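Local structure of 2,3-dihydroxy-2,3-dihydrophenylpropionate dehydrogenase (Pseudomonas sp. MC1, 5XTF) at residues L251-R256 with K260-T265; I35-V40 with E60-N65; Y110-E115 with E119-S124. The protein catalyses the NAD(+)-dependent oxidation of naphthalene cis-dihydrodiol to 1,2-dihydroxynaphthalene, a step in the breakdown of aromatic hydrocarbons. All coordinates share one frame; numbering follows the deposited sequence.

From the N terminus, the chain first makes interaction 2, which closes a loop through strand 49-54 and joins residues 35-40 of helix 34-46 to residues 60-65 of helix 57-67 on one face of the parallel Rossmann sheet. Interaction 3 follows, after strand 100-103; it closes a short turn in which loop 110-115 folds back on the first turns of helix 118-150. Interaction 1 comes last, closing the turn between helix 248-254 and strand 266-269, the final strand of the sheet. The three contacts lie in series, neither nesting nor crossing. Interactions 1 and 2 have centres about 23 Å apart, whereas interactions 1 and 3 lie on opposite sides of the chain's centre.

Interaction 1 of 3, residues L251-R256 with K260-T265; sequences LLLASR and KFITGT
Leu252 and Leu253, at the end of helix 248-254, meet Ile262 in the connection that leads to strand 266-269, the last strand of the Rossmann fold of this short-chain dehydrogenase. The apolar part is a small cluster of branched side chains. Ile262 divides its two ends between the leucines: CD1 reaches Leu252 CD2 at 3.5 Å, tighter than usual van der Waals contact, while CG2 lies 3.8 Å from Leu253 CD2. Both leucines cross the isoleucine at about a right angle, so methyl groups meet with little overlap along the chains. With CG anti to the backbone N (chi1 -166°), Leu252 extends toward Ile262 CD1. The forked isoleucine side chain can thus touch two neighbours at once, and the same patch continues onto Ile267 and, across the subunit boundary, onto Leu252 and Ile269 of the second subunit.

The polar groups mark where the chain leaves the helix. Ser255 N still bonds to Leu251 O at 3.0 Å, but Ser255 has left helical geometry, and its hydroxyl binds Gln258 N. Arg256 turns its guanidinium away, to a salt bridge with Asp99 and bonds to Gln24 OE1 and Thr150 O. Exposed Lys260 suits its place with a long chain whose amine makes a long, weak ion pair with Asp245 of the second subunit; its CB comes within 3.2 Å of Arg256 O.

Interaction 2 of 3, residues I35-V40 with E60-N65; sequences IGLELV and EALLCN
Leu37 of helix 34-46 packs against Leu62 and Leu63 of helix 57-67, two helices on the same face of the Rossmann fold, linked by strand 49-54. As expected of successive beta-alpha units, their short segments run nearly parallel, 26° apart, but the axes come no closer than 12.0 Å. At that separation the backbones stay apart and leucine, with its longer reach, makes most of the contact.

The tight part lies between Leu37 and Leu63. Leu37 CD1 touches Leu63 CD2 at 3.5 Å as the two side chains slide past each other in opposite directions. Toward the sheet, the shorter, beta-branched Val40 adds a looser contact, with CG1 at 4.1 Å from the same Leu63 methyl. Behind this layer Val40 rests on Ile28 and Leu63 on Ile73, so these residues join the helix pair to strands 25-28 and 72-75.

The other side is more open. Leu62, partly exposed like Leu37, meets it tip to tip, and the face of its helix bearing Ala61 and Asn65 is exposed. Both helices lie close to the cofactor region: Ile35, one turn before Leu39, is an NAD(+)-binding residue, as are Ser33 and Gln59, which lie just before the two segments. Leu37 holds CG anti to its own N (chi1 168°), which sends both branches across the gap, and Leu62 CD2 lies 3.8 Å from Leu37 CD1 and equally far from CD2.

Interaction 3 of 3, residues Y110-E115 with E119-S124; sequences YMLNIE and EKISSS
The carbonyl oxygen of Lys120, in the first turns of helix 118-150 of this Rossmann-fold dehydrogenase, is gripped twice by Ser124, whose CB and OG also touch Leu112 of the preceding loop. The backbone Ser124 N binds it at 3.0 Å, the ordinary helical bond, and Ser124 OG adds a second bond of 3.1 Å from above the carbonyl plane, 36° out of it. Serine suits this place because its short hydroxyl can fold back on its own helix; chi1 of -55° sets OG beside the backbone N, within range of that oxygen. Lys120 NZ curls round to give OG a weak bond.

Leu112 carries the apolar part, its side chain pointing toward the helix. Its two branches part: CD2 lies 3.5 Å from both CB and OG of Ser124, while CD1 rests along the aliphatic chain of Lys120, with CE at 3.7 Å. The lysine slides past the leucine in the opposite direction, its methylenes lying over the methyl before its amine turns back to Ser124.

Farther along the contact Ile121, a buried, branched side chain suited to an apolar place, meets Ile114. Ile114 and Ile121 also meet the third subunit, on its Phe137 and Ser141 respectively, so that the loop and helix together form part of a subunit boundary. Within the chain, Ile121 CD1 approaches Ile114 CD1 at 4.2 Å and Ile114 O at 3.5 Å.

Interaction 1 of 3, residues L251-R256 with K260-T265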
ATOM      1  N   LEU B 251      23.562   0.868  -0.209  1.00 22.21           N
ATOM      2  CA  LEU B 251      24.640  -0.096  -0.406  1.00 24.24           C
ATOM      3  C   LEU B 251      24.095  -1.498  -0.624  1.00 24.79           C
ATOM      4  O   LEU B 251      24.556  -2.219  -1.513  1.00 25.81           O
ATOM      5  CB  LEU B 251      25.573  -0.079   0.798  1.00 26.60           C
ATOM      6  CG  LEU B 251      26.480   1.129   0.958  1.00 32.73           C
ATOM      7  CD1 LEU B 251      27.113   1.047   2.344  1.00 33.49           C
ATOM      8  CD2 LEU B 251      27.552   1.121  -0.131  1.00 28.52           C
ATOM      9  N   LEU B 252      23.127  -1.910   0.206  1.00 22.41           N
ATOM     10  CA  LEU B 252      22.457  -3.193   0.016  1.00 25.83           C
ATOM     11  C   LEU B 252      21.845  -3.297  -1.380  1.00 25.22           C
ATOM     12  O   LEU B 252      22.018  -4.308  -2.073  1.00 28.08           O
ATOM     13  CB  LEU B 252      21.369  -3.365   1.083  1.00 27.77           C
ATOM     14  CG  LEU B 252      20.647  -4.679   1.428  1.00 29.22           C
ATOM     15  CD1 LEU B 252      19.385  -4.332   2.206  1.00 28.07           C
ATOM     16  CD2 LEU B 252      20.280  -5.551   0.245  1.00 31.54           C
ATOM     17  N   LEU B 253      21.101  -2.267  -1.797  1.00 23.21           N
ATOM     18  CA  LEU B 253      20.376  -2.331  -3.070  1.00 26.99           C
ATOM     19  C   LEU B 253      21.307  -2.322  -4.283  1.00 22.02           C
ATOM     20  O   LEU B 253      20.941  -2.847  -5.342  1.00 27.25           O
ATOM     21  CB  LEU B 253      19.373  -1.176  -3.172  1.00 21.47           C
ATOM     22  CG  LEU B 253      18.172  -1.162  -2.218  1.00 23.92           C
ATOM     23  CD1 LEU B 253      17.377   0.147  -2.379  1.00 21.37           C
ATOM     24  CD2 LEU B 253      17.266  -2.358  -2.432  1.00 22.50           C
ATOM     25  N   ALA B 254      22.490  -1.729  -4.170  1.00 23.38           N
ATOM     26  CA  ALA B 254      23.445  -1.743  -5.280  1.00 25.10           C
ATOM     27  C   ALA B 254      24.335  -2.984  -5.301  1.00 25.90           C
ATOM     28  O   ALA B 254      24.853  -3.340  -6.364  1.00 30.48           O
ATOM     29  CB  ALA B 254      24.326  -0.492  -5.240  1.00 23.58           C
ATOM     30  N   SER B 255      24.534  -3.639  -4.166  1.00 25.17           N
ATOM     31  CA  SER B 255      25.444  -4.772  -4.107  1.00 28.64           C
ATOM     32  C   SER B 255      24.947  -5.922  -4.978  1.00 32.70           C
ATOM     33  O   SER B 255      23.802  -6.374  -4.848  1.00 28.99           O
ATOM     34  CB  SER B 255      25.597  -5.221  -2.658  1.00 26.53           C
ATOM     35  OG  SER B 255      25.807  -6.614  -2.591  1.00 27.92           O
ATOM     36  N   ARG B 256      25.804  -6.388  -5.889  1.00 30.17           N
ATOM     37  CA  ARG B 256      25.430  -7.538  -6.699  1.00 29.01           C
ATOM     38  C   ARG B 256      25.369  -8.804  -5.878  1.00 30.29           C
ATOM     39  O   ARG B 256      24.732  -9.768  -6.300  1.00 31.73           O
ATOM     40  CB  ARG B 256      26.418  -7.756  -7.828  1.00 34.29           C
ATOM     41  CG  ARG B 256      26.371  -6.730  -8.903  1.00 34.33           C
ATOM     42  CD  ARG B 256      27.549  -6.966  -9.829  1.00 31.32           C
ATOM     43  NE  ARG B 256      27.595  -5.953 -10.873  1.00 31.73           N
ATOM     44  CZ  ARG B 256      26.886  -6.028 -11.986  1.00 31.75           C
ATOM     45  NH1 ARG B 256      26.091  -7.068 -12.173  1.00 31.29           N
ATOM     46  NH2 ARG B 256      26.959  -5.072 -12.900  1.00 29.32           N
ATOM     47  N   LYS B 260      21.168  -9.188  -5.213  1.00 29.30           N
ATOM     48  CA  LYS B 260      20.916  -9.802  -6.514  1.00 28.25           C
ATOM     49  C   LYS B 260      19.469 -10.228  -6.704  1.00 28.02           C
ATOM     50  O   LYS B 260      19.027 -10.384  -7.847  1.00 27.74           O
ATOM     51  CB  LYS B 260      21.811 -11.026  -6.700  1.00 32.00           C
ATOM     52  CG  LYS B 260      21.332 -12.262  -5.962  1.00 30.56           C
ATOM     53  CD  LYS B 260      22.078 -13.512  -6.399  1.00 37.23           C
ATOM     54  CE  LYS B 260      23.479 -13.549  -5.818  1.00 43.30           C
ATOM     55  NZ  LYS B 260      24.156 -14.861  -6.077  1.00 53.32           N
ATOM     56  N   PHE B 261      18.723 -10.437  -5.615  1.00 29.39           N
ATOM     57  CA  PHE B 261      17.345 -10.914  -5.688  1.00 27.80           C
ATOM     58  C   PHE B 261      16.329  -9.816  -5.363  1.00 26.98           C
ATOM     59  O   PHE B 261      15.146 -10.106  -5.145  1.00 27.78           O
ATOM     60  CB  PHE B 261      17.174 -12.118  -4.759  1.00 28.76           C
ATOM     61  CG  PHE B 261      16.022 -13.009  -5.121  1.00 29.88           C
ATOM     62  CD1 PHE B 261      15.930 -13.560  -6.385  1.00 37.07           C
ATOM     63  CD2 PHE B 261      15.033 -13.301  -4.193  1.00 30.89           C
ATOM     64  CE1 PHE B 261      14.865 -14.383  -6.726  1.00 38.07           C
ATOM     65  CE2 PHE B 261      13.961 -14.129  -4.519  1.00 32.09           C
ATOM     66  CZ  PHE B 261      13.879 -14.671  -5.787  1.00 38.39           C
ATOM     67  N   ILE B 262      16.746  -8.559  -5.360  1.00 24.53           N
ATOM     68  CA  ILE B 262      15.876  -7.454  -4.971  1.00 24.97           C
ATOM     69  C   ILE B 262      15.609  -6.575  -6.183  1.00 24.78           C
ATOM     70  O   ILE B 262      16.531  -5.951  -6.720  1.00 23.51           O
ATOM     71  CB  ILE B 262      16.494  -6.625  -3.841  1.00 21.74           C
ATOM     72  CG1 ILE B 262      16.870  -7.534  -2.673  1.00 25.32           C
ATOM     73  CG2 ILE B 262      15.505  -5.557  -3.392  1.00 26.14           C
ATOM     74  CD1 ILE B 262      17.587  -6.815  -1.549  1.00 22.75           C
ATOM     75  N   THR B 263      14.348  -6.505  -6.601  1.00 21.10           N
ATOM     76  CA  THR B 263      13.929  -5.538  -7.601  1.00 24.09           C
ATOM     77  C   THR B 263      12.488  -5.156  -7.297  1.00 26.06           C
ATOM     78  O   THR B 263      11.753  -5.925  -6.674  1.00 27.62           O
ATOM     79  CB  THR B 263      14.091  -6.075  -9.035  1.00 22.46           C
ATOM     80  OG1 THR B 263      14.043  -4.982  -9.960  1.00 19.72           O
ATOM     81  CG2 THR B 263      13.008  -7.124  -9.393  1.00 22.24           C
ATOM     82  N   GLY B 264      12.110  -3.943  -7.694  1.00 25.58           N
ATOM     83  CA  GLY B 264      10.807  -3.397  -7.374  1.00 23.99           C
ATOM     84  C   GLY B 264      10.596  -3.028  -5.927  1.00 23.79           C
ATOM     85  O   GLY B 264       9.464  -2.767  -5.538  1.00 27.75           O
ATOM     86  N   THR B 265      11.644  -3.008  -5.117  1.00 26.55           N
ATOM     87  CA  THR B 265      11.547  -2.831  -3.675  1.00 27.33           C
ATOM     88  C   THR B 265      11.805  -1.378  -3.318  1.00 24.68           C
ATOM     89  O   THR B 265      12.542  -0.675  -4.012  1.00 25.38           O
ATOM     90  CB  THR B 265      12.560  -3.744  -2.959  1.00 28.87           C
ATOM     91  OG1 THR B 265      12.110  -5.097  -3.018  1.00 33.07           O
ATOM     92  CG2 THR B 265      12.805  -3.369  -1.491  1.00 29.30           C
TER

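Interaction 2 of 3, residues I35-V40 with E60-N65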
ATOM      1  N   ILE B  35      22.437  13.656   1.478  1.00 25.64           N
ATOM      2  CA  ILE B  35      22.566  12.206   1.360  1.00 27.22           C
ATOM      3  C   ILE B  35      23.539  11.834   0.244  1.00 24.84           C
ATOM      4  O   ILE B  35      24.319  10.881   0.371  1.00 26.33           O
ATOM      5  CB  ILE B  35      21.182  11.568   1.152  1.00 29.90           C
ATOM      6  CG1 ILE B  35      20.346  11.680   2.429  1.00 29.24           C
ATOM      7  CG2 ILE B  35      21.316  10.116   0.701  1.00 22.10           C
ATOM      8  CD1 ILE B  35      18.922  11.154   2.267  1.00 29.97           C
ATOM      9  N   GLY B  36      23.527  12.583  -0.854  1.00 26.67           N
ATOM     10  CA  GLY B  36      24.337  12.201  -2.003  1.00 25.54           C
ATOM     11  C   GLY B  36      25.821  12.238  -1.719  1.00 25.88           C
ATOM     12  O   GLY B  36      26.574  11.378  -2.182  1.00 28.03           O
ATOM     13  N   LEU B  37      26.264  13.232  -0.950  1.00 29.16           N
ATOM     14  CA  LEU B  37      27.667  13.298  -0.556  1.00 29.38           C
ATOM     15  C   LEU B  37      28.042  12.110   0.329  1.00 29.69           C
ATOM     16  O   LEU B  37      29.134  11.544   0.202  1.00 24.04           O
ATOM     17  CB  LEU B  37      27.928  14.627   0.150  1.00 31.15           C
ATOM     18  CG  LEU B  37      29.221  14.910   0.914  1.00 37.54           C
ATOM     19  CD1 LEU B  37      30.444  14.742   0.044  1.00 33.27           C
ATOM     20  CD2 LEU B  37      29.144  16.338   1.429  1.00 40.31           C
ATOM     21  N   GLU B  38      27.126  11.687   1.200  1.00 29.43           N
ATOM     22  CA  GLU B  38      27.414  10.527   2.031  1.00 24.32           C
ATOM     23  C   GLU B  38      27.414   9.241   1.219  1.00 26.65           C
ATOM     24  O   GLU B  38      28.108   8.286   1.578  1.00 27.90           O
ATOM     25  CB  GLU B  38      26.413  10.442   3.176  1.00 27.77           C
ATOM     26  CG  GLU B  38      26.591  11.546   4.212  1.00 32.93           C
ATOM     27  CD  GLU B  38      28.015  11.605   4.800  1.00 40.15           C
ATOM     28  OE1 GLU B  38      28.636  10.539   5.067  1.00 37.00           O
ATOM     29  OE2 GLU B  38      28.506  12.734   4.994  1.00 43.98           O
ATOM     30  N   LEU B  39      26.660   9.198   0.123  1.00 21.68           N
ATOM     31  CA  LEU B  39      26.728   8.037  -0.753  1.00 25.24           C
ATOM     32  C   LEU B  39      28.095   7.940  -1.420  1.00 26.70           C
ATOM     33  O   LEU B  39      28.664   6.845  -1.538  1.00 27.53           O
ATOM     34  CB  LEU B  39      25.610   8.103  -1.794  1.00 21.96           C
ATOM     35  CG  LEU B  39      24.200   8.078  -1.200  1.00 23.68           C
ATOM     36  CD1 LEU B  39      23.137   8.096  -2.304  1.00 24.35           C
ATOM     37  CD2 LEU B  39      24.047   6.867  -0.304  1.00 23.88           C
ATOM     38  N   VAL B  40      28.649   9.081  -1.837  1.00 23.30           N
ATOM     39  CA  VAL B  40      30.016   9.101  -2.352  1.00 24.30           C
ATOM     40  C   VAL B  40      30.980   8.540  -1.320  1.00 25.89           C
ATOM     41  O   VAL B  40      31.752   7.615  -1.598  1.00 26.42           O
ATOM     42  CB  VAL B  40      30.418  10.527  -2.753  1.00 24.65           C
ATOM     43  CG1 VAL B  40      31.939  10.576  -3.027  1.00 23.75           C
ATOM     44  CG2 VAL B  40      29.609  10.982  -3.940  1.00 23.52           C
ATOM     45  N   GLU B  60      32.205  20.745  -6.068  1.00 28.40           N
ATOM     46  CA  GLU B  60      33.321  20.036  -6.675  1.00 32.13           C
ATOM     47  C   GLU B  60      34.562  20.128  -5.796  1.00 33.03           C
ATOM     48  O   GLU B  60      35.239  19.124  -5.568  1.00 33.08           O
ATOM     49  CB  GLU B  60      33.595  20.596  -8.067  1.00 32.69           C
ATOM     50  CG  GLU B  60      34.649  19.835  -8.821  1.00 39.75           C
ATOM     51  CD  GLU B  60      34.917  20.445 -10.174  1.00 43.30           C
ATOM     52  OE1 GLU B  60      34.764  21.679 -10.296  1.00 43.63           O
ATOM     53  OE2 GLU B  60      35.252  19.688 -11.113  1.00 46.66           O
ATOM     54  N   ALA B  61      34.858  21.321  -5.272  1.00 30.83           N
ATOM     55  CA  ALA B  61      36.046  21.504  -4.447  1.00 31.25           C
ATOM     56  C   ALA B  61      35.927  20.726  -3.147  1.00 35.16           C
ATOM     57  O   ALA B  61      36.922  20.187  -2.639  1.00 36.05           O
ATOM     58  CB  ALA B  61      36.263  22.990  -4.165  1.00 26.78           C
ATOM     59  N   LEU B  62      34.715  20.657  -2.595  1.00 31.14           N
ATOM     60  CA  LEU B  62      34.482  19.820  -1.429  1.00 33.69           C
ATOM     61  C   LEU B  62      34.880  18.372  -1.705  1.00 34.80           C
ATOM     62  O   LEU B  62      35.532  17.729  -0.871  1.00 32.90           O
ATOM     63  CB  LEU B  62      33.015  19.932  -1.027  1.00 36.93           C
ATOM     64  CG  LEU B  62      32.479  19.432   0.314  1.00 41.96           C
ATOM     65  CD1 LEU B  62      31.047  19.926   0.448  1.00 38.23           C
ATOM     66  CD2 LEU B  62      32.513  17.910   0.434  1.00 42.87           C
ATOM     67  N   LEU B  63      34.512  17.843  -2.878  1.00 28.89           N
ATOM     68  CA  LEU B  63      34.809  16.446  -3.186  1.00 29.74           C
ATOM     69  C   LEU B  63      36.283  16.229  -3.493  1.00 35.32           C
ATOM     70  O   LEU B  63      36.809  15.142  -3.219  1.00 32.56           O
ATOM     71  CB  LEU B  63      33.966  15.963  -4.368  1.00 29.03           C
ATOM     72  CG  LEU B  63      32.475  15.733  -4.111  1.00 30.62           C
ATOM     73  CD1 LEU B  63      31.813  15.252  -5.385  1.00 26.47           C
ATOM     74  CD2 LEU B  63      32.283  14.706  -2.987  1.00 32.39           C
ATOM     75  N   CYS B  64      36.955  17.239  -4.076  1.00 29.90           N
ATOM     76  CA  CYS B  64      38.379  17.128  -4.386  1.00 34.72           C
ATOM     77  C   CYS B  64      39.238  17.229  -3.128  1.00 32.14           C
ATOM     78  O   CYS B  64      40.182  16.450  -2.954  1.00 32.87           O
ATOM     79  CB  CYS B  64      38.784  18.200  -5.396  1.00 35.59           C
ATOM     80  SG  CYS B  64      38.070  17.918  -7.032  1.00 43.39           S
ATOM     81  N   ASN B  65      38.927  18.175  -2.242  1.00 28.54           N
ATOM     82  CA  ASN B  65      39.642  18.255  -0.976  1.00 29.47           C
ATOM     83  C   ASN B  65      39.673  16.915  -0.261  1.00 31.25           C
ATOM     84  O   ASN B  65      40.621  16.625   0.470  1.00 32.11           O
ATOM     85  CB  ASN B  65      38.998  19.287  -0.054  1.00 29.94           C
ATOM     86  CG  ASN B  65      39.079  20.693  -0.591  1.00 30.67           C
ATOM     87  OD1 ASN B  65      39.733  20.960  -1.598  1.00 28.31           O
ATOM     88  ND2 ASN B  65      38.417  21.609   0.096  1.00 33.86           N
TER

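Interaction 3 of 3, residues Y110-E115 with E119-S124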
ATOM      1  N   TYR B 110       8.749  23.432   0.077  1.00 38.90           N
ATOM      2  CA  TYR B 110       8.558  24.353   1.200  1.00 40.75           C
ATOM      3  C   TYR B 110       7.072  24.538   1.519  1.00 41.11           C
ATOM      4  O   TYR B 110       6.592  25.654   1.734  1.00 38.99           O
ATOM      5  CB  TYR B 110       9.255  25.695   0.928  1.00 41.22           C
ATOM      6  CG  TYR B 110      10.753  25.537   0.731  1.00 45.28           C
ATOM      7  CD1 TYR B 110      11.636  25.669   1.801  1.00 46.35           C
ATOM      8  CD2 TYR B 110      11.285  25.219  -0.517  1.00 46.84           C
ATOM      9  CE1 TYR B 110      13.006  25.502   1.631  1.00 44.26           C
ATOM     10  CE2 TYR B 110      12.657  25.048  -0.697  1.00 46.90           C
ATOM     11  CZ  TYR B 110      13.508  25.192   0.382  1.00 46.31           C
ATOM     12  OH  TYR B 110      14.861  25.033   0.216  1.00 50.79           O
ATOM     13  N   MET B 111       6.343  23.418   1.529  1.00 37.09           N
ATOM     14  CA  MET B 111       4.939  23.351   1.944  1.00 39.79           C
ATOM     15  C   MET B 111       4.039  24.286   1.134  1.00 40.75           C
ATOM     16  O   MET B 111       3.051  24.813   1.660  1.00 39.34           O
ATOM     17  CB  MET B 111       4.785  23.638   3.444  1.00 39.81           C
ATOM     18  CG  MET B 111       5.808  22.950   4.345  1.00 42.74           C
ATOM     19  SD  MET B 111       5.720  21.146   4.307  1.00 47.99           S
ATOM     20  CE  MET B 111       4.041  20.863   4.901  1.00 43.35           C
ATOM     21  N   LEU B 112       4.357  24.485  -0.149  1.00 38.19           N
ATOM     22  CA  LEU B 112       3.557  25.340  -1.021  1.00 33.94           C
ATOM     23  C   LEU B 112       2.081  24.956  -0.955  1.00 36.80           C
ATOM     24  O   LEU B 112       1.721  23.808  -1.220  1.00 36.57           O
ATOM     25  CB  LEU B 112       4.078  25.231  -2.457  1.00 34.11           C
ATOM     26  CG  LEU B 112       3.246  26.003  -3.483  1.00 39.39           C
ATOM     27  CD1 LEU B 112       3.288  27.494  -3.183  1.00 40.69           C
ATOM     28  CD2 LEU B 112       3.685  25.727  -4.903  1.00 35.86           C
ATOM     29  N   ASN B 113       1.228  25.914  -0.578  1.00 39.07           N
ATOM     30  CA  ASN B 113      -0.204  25.661  -0.429  1.00 39.20           C
ATOM     31  C   ASN B 113      -0.926  25.710  -1.768  1.00 36.76           C
ATOM     32  O   ASN B 113      -0.554  26.454  -2.674  1.00 36.79           O
ATOM     33  CB  ASN B 113      -0.853  26.675   0.509  1.00 37.98           C
ATOM     34  CG  ASN B 113      -0.489  26.439   1.954  1.00 48.00           C
ATOM     35  OD1 ASN B 113      -0.994  25.515   2.591  1.00 50.54           O
ATOM     36  ND2 ASN B 113       0.398  27.273   2.484  1.00 52.48           N
ATOM     37  N   ILE B 114      -1.994  24.918  -1.873  1.00 33.34           N
ATOM     38  CA  ILE B 114      -2.766  24.870  -3.104  1.00 32.97           C
ATOM     39  C   ILE B 114      -3.608  26.131  -3.294  1.00 32.75           C
ATOM     40  O   ILE B 114      -4.081  26.383  -4.406  1.00 32.52           O
ATOM     41  CB  ILE B 114      -3.638  23.600  -3.115  1.00 35.81           C
ATOM     42  CG1 ILE B 114      -4.288  23.376  -4.496  1.00 34.73           C
ATOM     43  CG2 ILE B 114      -4.676  23.657  -1.988  1.00 29.96           C
ATOM     44  CD1 ILE B 114      -3.305  22.989  -5.603  1.00 27.72           C
ATOM     45  N   GLU B 115      -3.796  26.938  -2.242  1.00 31.36           N
ATOM     46  CA  GLU B 115      -4.509  28.206  -2.368  1.00 35.28           C
ATOM     47  C   GLU B 115      -3.688  29.297  -3.050  1.00 37.04           C
ATOM     48  O   GLU B 115      -4.265  30.272  -3.533  1.00 40.31           O
ATOM     49  CB  GLU B 115      -4.946  28.718  -0.996  1.00 37.70           C
ATOM     50  CG  GLU B 115      -6.102  27.944  -0.370  1.00 44.97           C
ATOM     51  CD  GLU B 115      -5.705  27.268   0.926  1.00 54.44           C
ATOM     52  OE1 GLU B 115      -6.565  26.569   1.527  1.00 48.53           O
ATOM     53  OE2 GLU B 115      -4.524  27.439   1.334  1.00 60.58           O
ATOM     54  N   GLU B 119       0.178  31.207 -10.782  1.00 34.36           N
ATOM     55  CA  GLU B 119       1.484  31.538 -11.340  1.00 31.14           C
ATOM     56  C   GLU B 119       2.598  30.913 -10.517  1.00 32.38           C
ATOM     57  O   GLU B 119       3.556  30.349 -11.066  1.00 31.93           O
ATOM     58  CB  GLU B 119       1.642  33.057 -11.404  1.00 34.29           C
ATOM     59  CG  GLU B 119       0.604  33.794 -12.289  1.00 47.69           C
ATOM     60  CD  GLU B 119      -0.863  33.597 -11.872  1.00 46.28           C
ATOM     61  OE1 GLU B 119      -1.766  33.766 -12.709  1.00 46.06           O
ATOM     62  OE2 GLU B 119      -1.141  33.267 -10.706  1.00 44.86           O
ATOM     63  N   LYS B 120       2.462  30.974  -9.193  1.00 29.76           N
ATOM     64  CA  LYS B 120       3.445  30.380  -8.303  1.00 26.76           C
ATOM     65  C   LYS B 120       3.361  28.860  -8.318  1.00 31.81           C
ATOM     66  O   LYS B 120       4.395  28.177  -8.378  1.00 31.81           O
ATOM     67  CB  LYS B 120       3.251  30.930  -6.898  1.00 28.00           C
ATOM     68  CG  LYS B 120       3.971  30.133  -5.835  1.00 41.67           C
ATOM     69  CD  LYS B 120       4.629  31.048  -4.784  1.00 43.82           C
ATOM     70  CE  LYS B 120       5.591  30.261  -3.845  1.00 48.37           C
ATOM     71  NZ  LYS B 120       6.669  29.480  -4.561  1.00 45.72           N
ATOM     72  N   ILE B 121       2.146  28.309  -8.272  1.00 28.16           N
ATOM     73  CA  ILE B 121       1.995  26.860  -8.321  1.00 28.79           C
ATOM     74  C   ILE B 121       2.590  26.311  -9.608  1.00 31.46           C
ATOM     75  O   ILE B 121       3.325  25.315  -9.599  1.00 28.48           O
ATOM     76  CB  ILE B 121       0.521  26.459  -8.193  1.00 27.97           C
ATOM     77  CG1 ILE B 121      -0.046  26.902  -6.854  1.00 28.48           C
ATOM     78  CG2 ILE B 121       0.383  24.965  -8.355  1.00 26.95           C
ATOM     79  CD1 ILE B 121      -1.509  26.622  -6.754  1.00 28.33           C
ATOM     80  N   SER B 122       2.286  26.963 -10.735  1.00 27.47           N
ATOM     81  CA  SER B 122       2.763  26.483 -12.022  1.00 27.06           C
ATOM     82  C   SER B 122       4.282  26.471 -12.088  1.00 30.24           C
ATOM     83  O   SER B 122       4.876  25.545 -12.648  1.00 30.59           O
ATOM     84  CB  SER B 122       2.208  27.344 -13.145  1.00 27.54           C
ATOM     85  OG  SER B 122       2.539  26.770 -14.391  1.00 30.43           O
ATOM     86  N   SER B 123       4.932  27.499 -11.541  1.00 30.49           N
ATOM     87  CA  SER B 123       6.388  27.533 -11.559  1.00 32.56           C
ATOM     88  C   SER B 123       6.971  26.420 -10.702  1.00 31.36           C
ATOM     89  O   SER B 123       7.813  25.639 -11.164  1.00 30.86           O
ATOM     90  CB  SER B 123       6.890  28.890 -11.076  1.00 32.93           C
ATOM     91  OG  SER B 123       6.668  29.872 -12.060  1.00 47.36           O
ATOM     92  N   SER B 124       6.535  26.342  -9.444  1.00 30.66           N
ATOM     93  CA  SER B 124       7.042  25.316  -8.548  1.00 26.11           C
ATOM     94  C   SER B 124       6.821  23.932  -9.131  1.00 32.70           C
ATOM     95  O   SER B 124       7.726  23.085  -9.090  1.00 30.12           O
ATOM     96  CB  SER B 124       6.363  25.436  -7.188  1.00 31.70           C
ATOM     97  OG  SER B 124       6.527  26.746  -6.666  1.00 35.67           O
TER